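Local atomic coordinates of N-acyl-D-glutamate deacylase (Bordetella bronchiseptica, PDB entry 3GIP), a protein that hydrolyses the amide bond of N-acyl-D-glutamate, probably with the help of bound zinc, as a member of the amidohydrolase superfamily. Residues 388-393 / 434-439. Residues are numbered along the deposited sequence; the frame is centred on the assembly and turned at random.
Sequences YVREAR and DTVADR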
loop_
_atom_site.group_PDB
_atom_site.type_symbol
_atom_site.label_atom_id
_atom_site.label_comp_id
_atom_site.label_asym_id
_atom_site.label_seq_id
_atom_site.Cartn_x
_atom_site.Cartn_y
_atom_site.Cartn_z
ATOM N N TYR A 388 17.961 1.516 2.459
ATOM C CA TYR A 388 18.103 2.038 1.104
ATOM C C TYR A 388 18.693 3.441 1.021
ATOM O O TYR A 388 19.430 3.756 0.085
ATOM C CB TYR A 388 16.745 1.988 0.386
ATOM C CG TYR A 388 16.320 0.594 -0.040
ATOM C CD1 TYR A 388 16.950 -0.543 0.473
ATOM C CD2 TYR A 388 15.285 0.408 -0.958
ATOM C CE1 TYR A 388 16.564 -1.828 0.081
ATOM C CE2 TYR A 388 14.890 -0.875 -1.354
ATOM C CZ TYR A 388 15.534 -1.986 -0.832
ATOM O OH TYR A 388 15.157 -3.256 -1.223
ATOM N N VAL A 389 18.391 4.280 2.004
ATOM C CA VAL A 389 18.904 5.639 2.001
ATOM C C VAL A 389 20.200 5.791 2.797
ATOM O O VAL A 389 21.258 6.037 2.215
ATOM C CB VAL A 389 17.846 6.630 2.535
ATOM C CG1 VAL A 389 18.431 8.034 2.624
ATOM C CG2 VAL A 389 16.634 6.629 1.610
ATOM N N ARG A 390 20.136 5.625 4.113
ATOM C CA ARG A 390 21.339 5.796 4.926
ATOM C C ARG A 390 22.453 4.802 4.611
ATOM O O ARG A 390 23.616 5.194 4.463
ATOM C CB ARG A 390 21.004 5.725 6.421
ATOM C CG ARG A 390 22.196 6.097 7.313
ATOM C CD ARG A 390 21.828 6.123 8.786
ATOM N NE ARG A 390 21.317 4.833 9.234
ATOM C CZ ARG A 390 20.057 4.605 9.593
ATOM N NH1 ARG A 390 19.162 5.587 9.566
ATOM N NH2 ARG A 390 19.691 3.388 9.970
ATOM N N GLU A 391 22.105 3.526 4.503
ATOM C CA GLU A 391 23.102 2.493 4.230
ATOM C C GLU A 391 23.565 2.374 2.778
ATOM O O GLU A 391 24.766 2.397 2.504
ATOM C CB GLU A 391 22.589 1.134 4.722
ATOM C CG GLU A 391 22.609 0.988 6.242
ATOM C CD GLU A 391 21.905 -0.266 6.744
ATOM O OE1 GLU A 391 21.699 -1.214 5.954
ATOM O OE2 GLU A 391 21.567 -0.308 7.948
ATOM N N ALA A 392 22.625 2.261 1.845
ATOM C CA ALA A 392 22.978 2.098 0.436
ATOM C C ALA A 392 23.146 3.394 -0.354
ATOM O O ALA A 392 23.688 3.379 -1.463
ATOM C CB ALA A 392 21.940 1.212 -0.247
ATOM N N ARG A 393 22.672 4.504 0.204
ATOM C CA ARG A 393 22.765 5.805 -0.454
ATOM C C ARG A 393 22.183 5.787 -1.867
ATOM O O ARG A 393 22.756 6.366 -2.792
ATOM C CB ARG A 393 24.226 6.267 -0.501
ATOM C CG ARG A 393 24.838 6.461 0.875
ATOM C CD ARG A 393 24.016 7.454 1.676
ATOM N NE ARG A 393 24.505 7.624 3.040
ATOM C CZ ARG A 393 23.886 8.350 3.965
ATOM N NH1 ARG A 393 22.750 8.972 3.673
ATOM N NH2 ARG A 393 24.401 8.455 5.179
ATOM N N ASP A 434 19.748 9.427 11.546
ATOM C CA ASP A 434 20.880 8.539 11.762
ATOM C C ASP A 434 20.544 7.198 12.393
ATOM O O ASP A 434 21.329 6.258 12.291
ATOM C CB ASP A 434 21.947 9.240 12.606
ATOM C CG ASP A 434 22.557 10.432 11.898
ATOM O OD1 ASP A 434 22.723 10.368 10.661
ATOM O OD2 ASP A 434 22.884 11.427 12.575
ATOM N N THR A 435 19.386 7.095 13.036
ATOM C CA THR A 435 19.009 5.840 13.676
ATOM C C THR A 435 17.747 5.205 13.109
ATOM O O THR A 435 17.506 4.018 13.321
ATOM C CB THR A 435 18.785 6.018 15.194
ATOM O OG1 THR A 435 17.665 6.884 15.413
ATOM C CG2 THR A 435 20.027 6.611 15.856
ATOM N N VAL A 436 16.938 5.980 12.394
ATOM C CA VAL A 436 15.697 5.432 11.855
ATOM C C VAL A 436 15.955 4.139 11.093
ATOM O O VAL A 436 16.832 4.069 10.231
ATOM C CB VAL A 436 14.960 6.449 10.947
ATOM C CG1 VAL A 436 15.772 6.741 9.691
ATOM C CG2 VAL A 436 13.574 5.909 10.595
ATOM N N ALA A 437 15.191 3.107 11.429
ATOM C CA ALA A 437 15.364 1.812 10.795
ATOM C C ALA A 437 14.309 0.819 11.235
ATOM O O ALA A 437 13.700 0.956 12.298
ATOM C CB ALA A 437 16.746 1.255 11.132
ATOM N N ASP A 438 14.112 -0.193 10.403
ATOM C CA ASP A 438 13.165 -1.255 10.687
ATOM C C ASP A 438 13.831 -2.233 11.644
ATOM O O ASP A 438 15.060 -2.316 11.704
ATOM C CB ASP A 438 12.806 -1.983 9.393
ATOM C CG ASP A 438 14.038 -2.503 8.651
ATOM O OD1 ASP A 438 14.976 -1.714 8.419
ATOM O OD2 ASP A 438 14.062 -3.698 8.295
ATOM N N ARG A 439 13.018 -2.960 12.403
ATOM C CA ARG A 439 13.530 -3.963 13.329
ATOM C C ARG A 439 12.824 -5.285 13.069
ATOM O O ARG A 439 13.263 -6.335 13.539
ATOM C CB ARG A 439 13.324 -3.521 14.781
ATOM C CG ARG A 439 14.339 -2.481 15.248
ATOM C CD ARG A 439 15.733 -3.093 15.357
ATOM N NE ARG A 439 16.771 -2.117 15.690
ATOM C CZ ARG A 439 17.430 -1.382 14.799
ATOM N NH1 ARG A 439 17.166 -1.499 13.502
ATOM N NH2 ARG A 439 18.369 -0.536 15.204
#
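Arg-390, near the C-terminal end of helix 376-391, meets an irregular backbone run at 434-437, their closest CA atoms, those of Arg-390 and Asp-434, being 7.4 Å apart. The Arg-390 side chain spans most of this distance. With CG anti to the backbone N (chi1 -172°), the Arg-390 chain leaves the helix extended and then bends at chi3, which turns the guanidinium end-on to the carbonyl of Val-436. Both terminal nitrogens grip that one oxygen: NH1 of Arg-390 lies 2.9 Å from Val-436 O and NH2 3.0 Å from it. The oxygen sits almost in the guanidinium plane, yet the two bonds differ at the acceptor, NH1 using a lone pair in the carbonyl plane while NH2 stands 40° above that plane. Neither bond is straight, as expected when two N-H groups converge on one atom. NH1 also donates to Pro-433 O, so the group is tied to two backbone carbonyls of the same loop and its rotation is restricted. Asp-434 O lies 3.2 Å above one guanidinium face, toward its rim, without bonding to it. Val-436 CG1 approaches Arg-390 NH1 at 3.6 Å, and at the guanidinium edge Ala-437 CB approaches NH2 at 3.8 Å. Val-436 also packs on Thr-382 and Leu-385, and Asp-438 forms a salt bridge with Arg-383, so helix 376-391 holds the loop at several points. An arginine from a helix end, bonded to main-chain carbonyls, here joins a helix of the amidohydrolase TIM-barrel domain to the loop that follows strand 428-431.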